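Local structure of hypothetical nigD-like protein (Bacteroides caccae, 3QWN) at residues Val15-Gly20 / Gln26-Asp31; Ser52-Ser57 / Tyr111-Leu116; His126-Val131 / Ala162-Pro167; Val166-Tyr171 / Phe207-Asp212. The protein is of unconfirmed function but, as a NigD-like protein with an OB-type and a beta-sandwich domain, probably acts as an immunity protein (antitoxin). All blocks are in the same frame, centred on the assembly; numbering follows the deposited sequence.

Interaction 1 (Val15-Gly20 / Gln26-Asp31)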
loop_
_atom_site.group_PDB
_atom_site.type_symbol
_atom_site.label_atom_id
_atom_site.label_comp_id
_atom_site.label_asym_id
_atom_site.label_seq_id
_atom_site.Cartn_x
_atom_site.Cartn_y
_atom_site.Cartn_z
ATOM N N VAL A 15 -6.160 4.731 -5.286
ATOM C CA VAL A 15 -6.389 4.952 -6.729
ATOM C C VAL A 15 -5.043 5.089 -7.417
ATOM O O VAL A 15 -3.975 5.172 -6.767
ATOM C CB VAL A 15 -7.294 6.216 -7.025
ATOM C CG1 VAL A 15 -8.701 6.096 -6.415
ATOM C CG2 VAL A 15 -6.618 7.531 -6.606
ATOM N N THR A 16 -5.107 5.134 -8.747
ATOM C CA THR A 16 -3.985 5.451 -9.619
ATOM C C THR A 16 -4.343 6.765 -10.338
ATOM O O THR A 16 -5.485 6.952 -10.741
ATOM C CB THR A 16 -3.653 4.296 -10.569
ATOM O OG1 THR A 16 -3.395 3.129 -9.796
ATOM C CG2 THR A 16 -2.431 4.584 -11.426
ATOM N N VAL A 17 -3.417 7.693 -10.409
ATOM C CA VAL A 17 -3.639 8.939 -11.155
ATOM C C VAL A 17 -2.596 9.019 -12.259
ATOM O O VAL A 17 -1.493 8.507 -12.090
ATOM C CB VAL A 17 -3.665 10.233 -10.299
ATOM C CG1 VAL A 17 -4.860 10.258 -9.373
ATOM C CG2 VAL A 17 -2.358 10.437 -9.526
ATOM N N LYS A 18 -2.950 9.639 -13.392
ATOM C CA LYS A 18 -2.052 9.900 -14.512
ATOM C C LYS A 18 -2.070 11.378 -14.793
ATOM O O LYS A 18 -3.119 12.037 -14.663
ATOM C CB LYS A 18 -2.420 9.118 -15.793
ATOM C CG LYS A 18 -2.767 7.651 -15.568
ATOM C CD LYS A 18 -2.680 6.810 -16.835
ATOM C CE LYS A 18 -2.816 5.348 -16.430
ATOM N NZ LYS A 18 -2.936 4.403 -17.575
ATOM N N ALA A 19 -0.884 11.895 -15.141
ATOM C CA ALA A 19 -0.606 13.248 -15.560
ATOM C C ALA A 19 -0.384 13.274 -17.062
ATOM O O ALA A 19 0.031 12.272 -17.667
ATOM C CB ALA A 19 0.619 13.784 -14.849
ATOM N N GLY A 20 -0.647 14.434 -17.651
ATOM C CA GLY A 20 -0.411 14.665 -19.052
ATOM C C GLY A 20 0.865 15.461 -19.180
ATOM O O GLY A 20 1.692 15.477 -18.260
ATOM N N GLN A 26 -4.960 14.144 -15.183
ATOM C CA GLN A 26 -5.932 14.052 -16.265
ATOM C C GLN A 26 -6.787 12.827 -16.131
ATOM O O GLN A 26 -7.879 12.792 -16.689
ATOM C CB GLN A 26 -5.223 14.027 -17.638
ATOM C CG GLN A 26 -4.103 15.038 -17.839
ATOM C CD GLN A 26 -4.526 16.378 -18.405
ATOM O OE1 GLN A 26 -3.928 16.856 -19.382
ATOM N NE2 GLN A 26 -5.490 17.064 -17.761
ATOM N N THR A 27 -6.284 11.813 -15.421
ATOM C CA THR A 27 -6.941 10.523 -15.249
ATOM C C THR A 27 -6.830 10.009 -13.831
ATOM O O THR A 27 -5.786 10.137 -13.208
ATOM C CB THR A 27 -6.301 9.535 -16.209
ATOM O OG1 THR A 27 -6.577 10.031 -17.507
ATOM C CG2 THR A 27 -6.833 8.102 -16.062
ATOM N N LEU A 28 -7.908 9.372 -13.360
ATOM C CA LEU A 28 -8.020 8.740 -12.061
ATOM C C LEU A 28 -8.552 7.342 -12.326
ATOM O O LEU A 28 -9.508 7.185 -13.069
ATOM C CB LEU A 28 -8.916 9.578 -11.092
ATOM C CG LEU A 28 -9.067 8.986 -9.719
ATOM C CD1 LEU A 28 -9.045 10.027 -8.656
ATOM C CD2 LEU A 28 -10.260 8.111 -9.640
ATOM N N ILE A 29 -7.892 6.321 -11.799
ATOM C CA ILE A 29 -8.309 4.939 -12.044
ATOM C C ILE A 29 -8.633 4.323 -10.702
ATOM O O ILE A 29 -7.728 4.013 -9.916
ATOM C CB ILE A 29 -7.326 4.077 -12.876
ATOM C CG1 ILE A 29 -6.753 4.867 -14.074
ATOM C CG2 ILE A 29 -8.016 2.790 -13.323
ATOM C CD1 ILE A 29 -5.622 4.281 -14.649
ATOM N N PRO A 30 -9.948 4.213 -10.398
ATOM C CA PRO A 30 -10.349 3.586 -9.129
ATOM C C PRO A 30 -9.951 2.119 -9.111
ATOM O O PRO A 30 -9.737 1.530 -10.160
ATOM C CB PRO A 30 -11.879 3.741 -9.116
ATOM C CG PRO A 30 -12.220 4.657 -10.235
ATOM C CD PRO A 30 -11.127 4.522 -11.239
ATOM N N ASP A 31 -9.838 1.528 -7.929
ATOM C CA ASP A 31 -9.493 0.111 -7.851
ATOM C C ASP A 31 -10.685 -0.750 -8.296
ATOM O O ASP A 31 -10.510 -1.742 -9.002
ATOM C CB ASP A 31 -9.060 -0.226 -6.416
ATOM C CG ASP A 31 -7.578 -0.048 -6.122
ATOM O OD1 ASP A 31 -6.864 0.547 -6.971
ATOM O OD2 ASP A 31 -7.125 -0.534 -5.062
HETATM O O HOH W 1 -5.918 1.604 -9.357
#
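T16 pairs with I29 and K18 with T27 in an antiparallel beta hairpin, where the axes of strands 15-19 and 26-30 approach to 4.6 Å with their directions 165° apart. Both are hydrogen-bonded pairs, and the link from I29 N to T16 O is short at 2.7 Å. Toward the turn the register slips: K18 O accepts from both T27 N (3.3 Å) and Q26 N (2.8 Å), so that Q26 and T27 together face K18 as a classic beta bulge.

V15, V17 and L28 occupy one face. The L28 chain carries CG anti to its own N (chi1 -180°), and its two methyls divide between the branches of V15: L28 CD1 meets V15 CG2 at 4.0 Å, while L28 CD2 sits 4.1 Å from V15 CG1. On the other face K18 runs alongside T27, with K18 CB 3.9 Å from T27 CB. Because the lysine chain stays extended beyond CG, it carries on past T27 to I29, and K18 CE packs against I29 CD1 at 3.5 Å. Near the far end a water accepts from T16 OG1 and donates to I29 O and D31 OD1, tying both strands to a carboxylate that is also salt-bridged to R54.

Strand 52-63 continues the sheet beyond 13-19, through backbone bonds of V15 with V55 and V17 with R53. On the other side Q26 pairs with V38 of strand 36-41. V17 and L28 reach L75 and I72 of strand 68-77, consistent with their face lining the interior of the OB-type domain.

Interaction 2 (Ser52-Ser57 / Tyr111-Leu116)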
loop_
_atom_site.group_PDB
_atom_site.type_symbol
_atom_site.label_atom_id
_atom_site.label_comp_id
_atom_site.label_asym_id
_atom_site.label_seq_id
_atom_site.Cartn_x
_atom_site.Cartn_y
_atom_site.Cartn_z
ATOM N N SER A 52 2.327 7.986 -14.052
ATOM C CA SER A 52 1.274 7.415 -13.195
ATOM C C SER A 52 1.796 7.253 -11.799
ATOM O O SER A 52 2.960 6.883 -11.600
ATOM C CB SER A 52 0.796 6.060 -13.701
ATOM O OG SER A 52 0.107 6.212 -14.927
ATOM N N ARG A 53 0.948 7.527 -10.831
ATOM C CA ARG A 53 1.260 7.355 -9.418
ATOM C C ARG A 53 0.114 6.685 -8.707
ATOM O O ARG A 53 -1.048 7.002 -8.968
ATOM C CB ARG A 53 1.581 8.700 -8.733
ATOM C CG ARG A 53 2.787 9.389 -9.311
ATOM C CD ARG A 53 3.279 10.516 -8.436
ATOM N NE ARG A 53 4.124 10.018 -7.359
ATOM C CZ ARG A 53 5.430 9.812 -7.459
ATOM N NH1 ARG A 53 6.061 10.038 -8.610
ATOM N NH2 ARG A 53 6.116 9.372 -6.415
ATOM N N ARG A 54 0.458 5.729 -7.827
ATOM C CA ARG A 54 -0.424 5.040 -6.887
ATOM C C ARG A 54 -0.531 6.003 -5.690
ATOM O O ARG A 54 0.496 6.309 -5.079
ATOM C CB ARG A 54 0.171 3.669 -6.529
ATOM C CG ARG A 54 -0.605 2.813 -5.523
ATOM C CD ARG A 54 -1.819 2.229 -6.161
ATOM N NE ARG A 54 -2.562 1.304 -5.299
ATOM C CZ ARG A 54 -3.748 0.801 -5.632
ATOM N NH1 ARG A 54 -4.325 1.147 -6.777
ATOM N NH2 ARG A 54 -4.382 -0.026 -4.810
ATOM N N VAL A 55 -1.750 6.540 -5.402
ATOM C CA VAL A 55 -1.963 7.563 -4.371
ATOM C C VAL A 55 -3.258 7.309 -3.579
ATOM O O VAL A 55 -4.077 6.486 -3.974
ATOM C CB VAL A 55 -2.036 9.001 -5.046
ATOM C CG1 VAL A 55 -0.698 9.441 -5.644
ATOM C CG2 VAL A 55 -3.153 9.088 -6.093
HETATM N N MSE A 56 -3.460 8.089 -2.495
HETATM C CA MSE A 56 -4.698 8.185 -1.706
HETATM C C MSE A 56 -5.487 9.422 -2.215
HETATM O O MSE A 56 -4.910 10.480 -2.512
HETATM C CB MSE A 56 -4.429 8.277 -0.192
HETATM C CG MSE A 56 -3.713 7.037 0.349
HETATM SE SE MSE A 56 -4.662 5.356 -0.062
HETATM C CE MSE A 56 -6.302 5.700 0.929
ATOM N N SER A 57 -6.796 9.290 -2.355
ATOM C CA SER A 57 -7.559 10.419 -2.868
ATOM C C SER A 57 -8.970 10.449 -2.356
ATOM O O SER A 57 -9.632 9.413 -2.229
ATOM C CB SER A 57 -7.595 10.368 -4.400
ATOM O OG SER A 57 -8.255 11.462 -5.010
ATOM N N TYR A 111 -1.644 -5.143 -6.228
ATOM C CA TYR A 111 -1.000 -4.813 -4.963
ATOM C C TYR A 111 -1.612 -5.555 -3.763
ATOM O O TYR A 111 -2.753 -6.044 -3.827
ATOM C CB TYR A 111 -1.134 -3.321 -4.692
ATOM C CG TYR A 111 -0.541 -2.391 -5.719
ATOM C CD1 TYR A 111 0.778 -1.956 -5.612
ATOM C CD2 TYR A 111 -1.333 -1.830 -6.715
ATOM C CE1 TYR A 111 1.331 -1.074 -6.544
ATOM C CE2 TYR A 111 -0.810 -0.916 -7.626
ATOM C CZ TYR A 111 0.523 -0.530 -7.531
ATOM O OH TYR A 111 1.025 0.412 -8.410
ATOM N N LEU A 112 -0.855 -5.577 -2.643
ATOM C CA LEU A 112 -1.324 -5.992 -1.335
ATOM C C LEU A 112 -1.541 -4.655 -0.589
ATOM O O LEU A 112 -0.569 -4.010 -0.213
ATOM C CB LEU A 112 -0.358 -6.965 -0.614
ATOM C CG LEU A 112 -0.728 -7.289 0.855
ATOM C CD1 LEU A 112 -1.946 -8.215 0.944
ATOM C CD2 LEU A 112 0.469 -7.842 1.633
ATOM N N ASN A 113 -2.805 -4.185 -0.488
ATOM C CA ASN A 113 -3.123 -2.891 0.127
ATOM C C ASN A 113 -3.427 -3.018 1.602
ATOM O O ASN A 113 -3.950 -4.028 2.043
ATOM C CB ASN A 113 -4.297 -2.205 -0.576
ATOM C CG ASN A 113 -4.214 -2.348 -2.057
ATOM O OD1 ASN A 113 -3.442 -1.690 -2.687
ATOM N ND2 ASN A 113 -4.858 -3.343 -2.613
HETATM N N MSE A 114 -3.051 -2.011 2.358
HETATM C CA MSE A 114 -3.306 -2.009 3.776
HETATM C C MSE A 114 -3.348 -0.618 4.309
HETATM O O MSE A 114 -2.633 0.276 3.830
HETATM C CB MSE A 114 -2.304 -2.871 4.595
HETATM C CG MSE A 114 -0.892 -2.311 4.722
HETATM SE SE MSE A 114 0.350 -3.712 5.396
HETATM C CE MSE A 114 0.385 -4.827 3.794
ATOM N N ILE A 115 -4.220 -0.464 5.319
ATOM C CA ILE A 115 -4.394 0.729 6.127
ATOM C C ILE A 115 -3.866 0.360 7.502
ATOM O O ILE A 115 -4.337 -0.604 8.116
ATOM C CB ILE A 115 -5.851 1.218 6.166
ATOM C CG1 ILE A 115 -6.396 1.473 4.744
ATOM C CG2 ILE A 115 -5.952 2.448 7.053
ATOM C CD1 ILE A 115 -7.912 1.822 4.695
ATOM N N LEU A 116 -2.862 1.100 7.963
ATOM C CA LEU A 116 -2.277 0.873 9.275
ATOM C C LEU A 116 -2.655 1.974 10.227
ATOM O O LEU A 116 -2.918 3.096 9.803
ATOM C CB LEU A 116 -0.736 0.790 9.187
ATOM C CG LEU A 116 -0.112 -0.186 8.184
ATOM C CD1 LEU A 116 1.399 -0.054 8.195
ATOM C CD2 LEU A 116 -0.534 -1.645 8.469
#
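R54 lies over one face of the Y111 ring and also reaches N113, a buried contact between the OB-type domain, which supplies strand 52-63, and the C-terminal beta sandwich, which supplies strand 111-120. The guanidinium and ring planes are only 14° apart, and the two side chains run antiparallel along one another. R54 CD is 3.6 Å from Y111 CE2, and R54 NE is 3.7 Å from Y111 CD2. The overlap is therefore offset, with Y111 CD2 beneath the rim of the guanidinium rather than its middle.

The arginine reaches this position in two steps. CG is anti to the backbone N (chi1 179°), and a bend at chi2 (74°) then turns an otherwise extended chain along the ring, with the CB end near the tyrosine hydroxyl and the guanidinium over the ring face near CD2.

All three guanidinium nitrogens have polar partners: NH1 forms a salt bridge with D31, NE is hydrogen-bonded to S165 OG, and NH2 donates to N113. These bonds, together with the ring beneath, should hold the group's rotation. S165 OG also bonds N113 OD1, so the serine links the two polar residues a second time. The arginine and asparagine side chains meet at about a right angle. Their direct bond, R54 NH2 to N113 OD1 at 2.9 Å, arrives from above the amide, with the donor 46° out of the carbonyl plane.

Interaction 3 (His126-Val131 / Ala162-Pro167)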
loop_
_atom_site.group_PDB
_atom_site.type_symbol
_atom_site.label_atom_id
_atom_site.label_comp_id
_atom_site.label_asym_id
_atom_site.label_seq_id
_atom_site.Cartn_x
_atom_site.Cartn_y
_atom_site.Cartn_z
ATOM N N HIS A 126 8.653 8.014 9.465
ATOM C CA HIS A 126 8.270 6.640 9.678
ATOM C C HIS A 126 8.592 5.933 8.372
ATOM O O HIS A 126 8.100 6.319 7.310
ATOM C CB HIS A 126 6.803 6.525 10.112
ATOM C CG HIS A 126 6.565 6.978 11.523
ATOM N ND1 HIS A 126 6.373 6.077 12.551
ATOM C CD2 HIS A 126 6.537 8.229 12.037
ATOM C CE1 HIS A 126 6.202 6.802 13.640
ATOM N NE2 HIS A 126 6.296 8.101 13.380
ATOM N N VAL A 127 9.536 4.999 8.435
ATOM C CA VAL A 127 10.015 4.282 7.258
ATOM C C VAL A 127 9.416 2.874 7.257
ATOM O O VAL A 127 9.535 2.140 8.237
ATOM C CB VAL A 127 11.576 4.268 7.155
ATOM C CG1 VAL A 127 12.034 3.605 5.856
ATOM C CG2 VAL A 127 12.152 5.679 7.264
ATOM N N PHE A 128 8.722 2.538 6.156
ATOM C CA PHE A 128 8.087 1.254 5.937
ATOM C C PHE A 128 8.797 0.477 4.829
ATOM O O PHE A 128 9.300 1.078 3.875
ATOM C CB PHE A 128 6.610 1.422 5.590
ATOM C CG PHE A 128 5.793 2.001 6.717
ATOM C CD1 PHE A 128 5.360 1.195 7.776
ATOM C CD2 PHE A 128 5.452 3.351 6.725
ATOM C CE1 PHE A 128 4.631 1.735 8.833
ATOM C CE2 PHE A 128 4.701 3.886 7.772
ATOM C CZ PHE A 128 4.319 3.077 8.830
ATOM N N GLY A 129 8.783 -0.851 4.968
ATOM C CA GLY A 129 9.303 -1.793 3.999
ATOM C C GLY A 129 8.661 -3.153 4.189
ATOM O O GLY A 129 7.893 -3.365 5.129
ATOM N N ILE A 130 8.972 -4.083 3.289
ATOM C CA ILE A 130 8.534 -5.459 3.331
ATOM C C ILE A 130 9.769 -6.340 3.266
ATOM O O ILE A 130 10.546 -6.258 2.305
ATOM C CB ILE A 130 7.512 -5.794 2.204
ATOM C CG1 ILE A 130 6.162 -5.026 2.373
ATOM C CG2 ILE A 130 7.304 -7.327 2.070
ATOM C CD1 ILE A 130 5.253 -5.451 3.634
ATOM N N VAL A 131 9.962 -7.162 4.304
ATOM C CA VAL A 131 11.047 -8.135 4.374
ATOM C C VAL A 131 10.498 -9.423 3.758
ATOM O O VAL A 131 9.539 -9.997 4.265
ATOM C CB VAL A 131 11.611 -8.330 5.802
ATOM C CG1 VAL A 131 12.856 -9.210 5.774
ATOM C CG2 VAL A 131 11.909 -6.981 6.459
ATOM N N ALA A 162 -1.543 5.142 8.111
ATOM C CA ALA A 162 -0.528 5.003 7.071
ATOM C C ALA A 162 -1.097 4.086 6.013
ATOM O O ALA A 162 -1.891 3.200 6.317
ATOM C CB ALA A 162 0.770 4.484 7.631
ATOM N N TYR A 163 -0.739 4.343 4.768
ATOM C CA TYR A 163 -1.269 3.606 3.638
ATOM C C TYR A 163 -0.141 2.975 2.853
ATOM O O TYR A 163 0.764 3.673 2.431
ATOM C CB TYR A 163 -2.100 4.565 2.753
ATOM C CG TYR A 163 -3.184 5.275 3.533
ATOM C CD1 TYR A 163 -4.417 4.666 3.772
ATOM C CD2 TYR A 163 -2.973 6.554 4.058
ATOM C CE1 TYR A 163 -5.426 5.326 4.492
ATOM C CE2 TYR A 163 -3.969 7.214 4.790
ATOM C CZ TYR A 163 -5.199 6.611 4.979
ATOM O OH TYR A 163 -6.177 7.294 5.671
ATOM N N LEU A 164 -0.202 1.649 2.665
ATOM C CA LEU A 164 0.785 0.882 1.909
ATOM C C LEU A 164 0.130 0.123 0.745
ATOM O O LEU A 164 -0.943 -0.429 0.898
ATOM C CB LEU A 164 1.498 -0.132 2.841
ATOM C CG LEU A 164 2.731 0.350 3.612
ATOM C CD1 LEU A 164 2.363 1.316 4.749
ATOM C CD2 LEU A 164 3.459 -0.806 4.179
ATOM N N SER A 165 0.797 0.076 -0.402
ATOM C CA SER A 165 0.379 -0.693 -1.569
ATOM C C SER A 165 1.605 -1.449 -1.994
ATOM O O SER A 165 2.531 -0.846 -2.543
ATOM C CB SER A 165 -0.159 0.209 -2.677
ATOM O OG SER A 165 -1.574 0.278 -2.684
ATOM N N VAL A 166 1.700 -2.718 -1.586
ATOM C CA VAL A 166 2.851 -3.561 -1.885
ATOM C C VAL A 166 2.719 -4.110 -3.323
ATOM O O VAL A 166 1.822 -4.933 -3.555
ATOM C CB VAL A 166 3.029 -4.718 -0.855
ATOM C CG1 VAL A 166 4.327 -5.466 -1.110
ATOM C CG2 VAL A 166 2.978 -4.210 0.579
ATOM N N PRO A 167 3.612 -3.713 -4.280
ATOM C CA PRO A 167 3.526 -4.269 -5.658
ATOM C C PRO A 167 3.796 -5.772 -5.718
ATOM O O PRO A 167 4.736 -6.245 -5.090
ATOM C CB PRO A 167 4.598 -3.486 -6.427
ATOM C CG PRO A 167 5.548 -3.011 -5.379
ATOM C CD PRO A 167 4.726 -2.748 -4.154
#
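F128 and I130 face A162, L164 and V166 across the interior of the C-terminal beta sandwich. The layered arrangement shows in the axes of strands 127-131 and 162-167, which stay 9.1 Å apart at their closest with their directions 32° apart. That spacing is far too wide for backbone pairing, so these two segments touch through the apolar side chains just named.

A162 comes first along the second strand. Its CB sits 4.0 Å from F128 CE2 and is equally near the ring's CZ, an oblique approach to the outer end of the phenyl group. Y163 turns away from this interface and packs on M56.

L164 is next and crosses F128 at about a right angle. L164 CD1 stands over a face of the ring, 4.2 Å from the F128 ring centroid and 19° off the normal, a CH-pi contact offset toward the CG side. The other methyl, L164 CD2, reaches back to F128 CB at 4.1 Å. The leucine thus clasps the base of the phenylalanine while A162 touches its far end. F128 also stacks with H149 of strand 142-150, which belongs to the same sheet as strand 127-133. S165 takes its hydroxyl to the opposite side of its strand, away from F128 and I130.

V166 completes the row, meeting I130 tip to tip. With V166 CG1 opposite its own N (chi1 -173°), both methyls are turned to the isoleucine, and I130 CG1 lies 3.7 Å from V166 CG2 and 4.0 Å from V166 CG1.

Interaction 4 (Val166-Tyr171 / Phe207-Asp212)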
loop_
_atom_site.group_PDB
_atom_site.type_symbol
_atom_site.label_atom_id
_atom_site.label_comp_id
_atom_site.label_asym_id
_atom_site.label_seq_id
_atom_site.Cartn_x
_atom_site.Cartn_y
_atom_site.Cartn_z
ATOM N N VAL A 166 1.700 -2.718 -1.586
ATOM C CA VAL A 166 2.851 -3.561 -1.885
ATOM C C VAL A 166 2.719 -4.110 -3.323
ATOM O O VAL A 166 1.822 -4.933 -3.555
ATOM C CB VAL A 166 3.029 -4.718 -0.855
ATOM C CG1 VAL A 166 4.327 -5.466 -1.110
ATOM C CG2 VAL A 166 2.978 -4.210 0.579
ATOM N N PRO A 167 3.612 -3.713 -4.280
ATOM C CA PRO A 167 3.526 -4.269 -5.658
ATOM C C PRO A 167 3.796 -5.772 -5.718
ATOM O O PRO A 167 4.736 -6.245 -5.090
ATOM C CB PRO A 167 4.598 -3.486 -6.427
ATOM C CG PRO A 167 5.548 -3.011 -5.379
ATOM C CD PRO A 167 4.726 -2.748 -4.154
ATOM N N LEU A 168 2.977 -6.520 -6.472
ATOM C CA LEU A 168 3.107 -7.978 -6.560
ATOM C C LEU A 168 3.458 -8.469 -7.981
ATOM O O LEU A 168 3.384 -9.669 -8.257
ATOM C CB LEU A 168 1.806 -8.662 -6.071
ATOM C CG LEU A 168 1.266 -8.282 -4.703
ATOM C CD1 LEU A 168 -0.132 -8.860 -4.505
ATOM C CD2 LEU A 168 2.211 -8.697 -3.597
ATOM N N ASP A 169 3.896 -7.551 -8.852
ATOM C CA ASP A 169 4.273 -7.829 -10.245
ATOM C C ASP A 169 5.465 -8.791 -10.357
ATOM O O ASP A 169 5.496 -9.603 -11.291
ATOM C CB ASP A 169 4.568 -6.515 -10.988
ATOM C CG ASP A 169 3.439 -5.503 -10.875
ATOM O OD1 ASP A 169 2.297 -5.831 -11.277
ATOM O OD2 ASP A 169 3.674 -4.413 -10.312
ATOM N N LYS A 170 6.401 -8.748 -9.382
ATOM C CA LYS A 170 7.603 -9.589 -9.351
ATOM C C LYS A 170 7.302 -11.089 -9.164
ATOM O O LYS A 170 8.200 -11.920 -9.339
ATOM C CB LYS A 170 8.590 -9.106 -8.264
ATOM C CG LYS A 170 8.186 -9.324 -6.797
ATOM C CD LYS A 170 9.326 -8.980 -5.824
ATOM C CE LYS A 170 10.381 -10.057 -5.818
ATOM N NZ LYS A 170 11.523 -9.714 -4.930
ATOM N N TYR A 171 6.065 -11.434 -8.811
ATOM C CA TYR A 171 5.669 -12.825 -8.559
ATOM C C TYR A 171 4.997 -13.453 -9.782
ATOM O O TYR A 171 4.886 -14.681 -9.862
ATOM C CB TYR A 171 4.763 -12.907 -7.310
ATOM C CG TYR A 171 5.420 -12.305 -6.084
ATOM C CD1 TYR A 171 6.623 -12.809 -5.592
ATOM C CD2 TYR A 171 4.876 -11.189 -5.455
ATOM C CE1 TYR A 171 7.259 -12.228 -4.494
ATOM C CE2 TYR A 171 5.498 -10.604 -4.350
ATOM C CZ TYR A 171 6.692 -11.124 -3.878
ATOM O OH TYR A 171 7.303 -10.566 -2.784
ATOM N N PHE A 207 -3.148 -14.803 1.929
ATOM C CA PHE A 207 -3.868 -14.218 0.788
ATOM C C PHE A 207 -3.512 -14.982 -0.496
ATOM O O PHE A 207 -2.360 -14.958 -0.939
ATOM C CB PHE A 207 -3.584 -12.706 0.639
ATOM C CG PHE A 207 -3.718 -11.869 1.898
ATOM C CD1 PHE A 207 -4.936 -11.318 2.262
ATOM C CD2 PHE A 207 -2.612 -11.590 2.690
ATOM C CE1 PHE A 207 -5.049 -10.533 3.418
ATOM C CE2 PHE A 207 -2.737 -10.832 3.855
ATOM C CZ PHE A 207 -3.953 -10.312 4.213
ATOM N N GLU A 208 -4.490 -15.703 -1.062
ATOM C CA GLU A 208 -4.288 -16.490 -2.280
ATOM C C GLU A 208 -4.717 -15.708 -3.502
ATOM O O GLU A 208 -5.772 -15.070 -3.513
ATOM C CB GLU A 208 -5.039 -17.810 -2.206
ATOM C CG GLU A 208 -4.313 -18.933 -2.918
ATOM C CD GLU A 208 -5.069 -20.243 -2.946
ATOM O OE1 GLU A 208 -5.167 -20.896 -1.883
ATOM O OE2 GLU A 208 -5.573 -20.611 -4.030
ATOM N N TYR A 209 -3.885 -15.738 -4.531
ATOM C CA TYR A 209 -4.172 -15.017 -5.764
ATOM C C TYR A 209 -3.401 -15.625 -6.949
ATOM O O TYR A 209 -2.356 -16.261 -6.764
ATOM C CB TYR A 209 -3.877 -13.514 -5.584
ATOM C CG TYR A 209 -2.521 -13.045 -6.045
ATOM C CD1 TYR A 209 -1.371 -13.370 -5.339
ATOM C CD2 TYR A 209 -2.396 -12.189 -7.131
ATOM C CE1 TYR A 209 -0.114 -12.927 -5.759
ATOM C CE2 TYR A 209 -1.151 -11.718 -7.547
ATOM C CZ TYR A 209 -0.008 -12.104 -6.871
ATOM O OH TYR A 209 1.220 -11.653 -7.311
ATOM N N VAL A 210 -3.953 -15.453 -8.158
ATOM C CA VAL A 210 -3.356 -15.922 -9.405
ATOM C C VAL A 210 -2.961 -14.668 -10.204
ATOM O O VAL A 210 -3.855 -13.965 -10.690
ATOM C CB VAL A 210 -4.296 -16.872 -10.191
ATOM C CG1 VAL A 210 -3.665 -17.298 -11.512
ATOM C CG2 VAL A 210 -4.662 -18.097 -9.363
ATOM N N PRO A 211 -1.647 -14.331 -10.307
ATOM C CA PRO A 211 -1.264 -13.104 -11.036
ATOM C C PRO A 211 -1.468 -13.227 -12.560
ATOM O O PRO A 211 -0.519 -13.508 -13.305
ATOM C CB PRO A 211 0.209 -12.896 -10.653
ATOM C CG PRO A 211 0.697 -14.236 -10.269
ATOM C CD PRO A 211 -0.467 -15.029 -9.752
ATOM N N ASP A 212 -2.723 -13.014 -13.021
ATOM C CA ASP A 212 -3.111 -13.074 -14.439
ATOM C C ASP A 212 -4.252 -12.084 -14.734
ATOM O O ASP A 212 -4.630 -11.281 -13.877
ATOM C CB ASP A 212 -3.522 -14.513 -14.859
ATOM C CG ASP A 212 -2.399 -15.540 -15.009
ATOM O OD1 ASP A 212 -1.345 -15.195 -15.588
ATOM O OD2 ASP A 212 -2.616 -16.713 -14.648
#
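The Y209 ring is held between L168 and P211: L168 CD1 stands 4.0 Å above one face and P211 CD 4.0 Å above the opposite face, both offset toward the rim. The Y171 ring meets the same tyrosine differently. Y209 OH approaches it at the edge, near its plane, and the two side chains cross at about a right angle. Over the centre of one Y171 face lies K170 CG, at a height of 3.6 Å.

The hydroxyl end of Y209 fits closely against the bend of segment 166-171, with Y209 OH 3.3 Å from L168 CB and 3.8 Å from Y171 CB. An unusual first torsion of Y209 (chi1 96°), well away from a staggered value, accompanies this placement. The bend itself is a 3-10 turn over residues 169-171, in which Y171 N bonds L168 O at 3.3 Å. From there the Y171 ring turns off from Y209, and its hydroxyl bonds E132, the residue that also forms a salt bridge with K170. On the other segment, P211 lies over Y209 from two residues further on, and is itself the centre of an inverse gamma turn.

L168 also packs on L107, I183 and M145, and Y209 on I181, I183 and L107, so residues from both sheets surround the pair. The arrangement is that of a beta sandwich closed at one end, where the turn leaving strand 158-167 covers the terminus of edge strand 196-209.

How the interactions relate
Interaction 1 comes first along the chain, then interactions 2 and 3, and interaction 4 begins at V166 and P167, where interaction 3 ends. Interactions 1 and 2 share the OB-type sheet through neighbouring strands 13-19 and 52-63, with centres about 12 Å apart. Interaction 2 crosses to the C-terminal sandwich, its centre about 10 Å from that of interaction 3; strands 111-120 and 158-167 pair there, and L112 N, probably bonded to V166 O, joins it to interaction 4. Interaction 4 lies about 16 Å from interaction 3 and about 21 Å from interaction 1, between centres. A series of contacts therefore runs from the N-terminal hairpin through the domain interface into the sandwich core and its closed end.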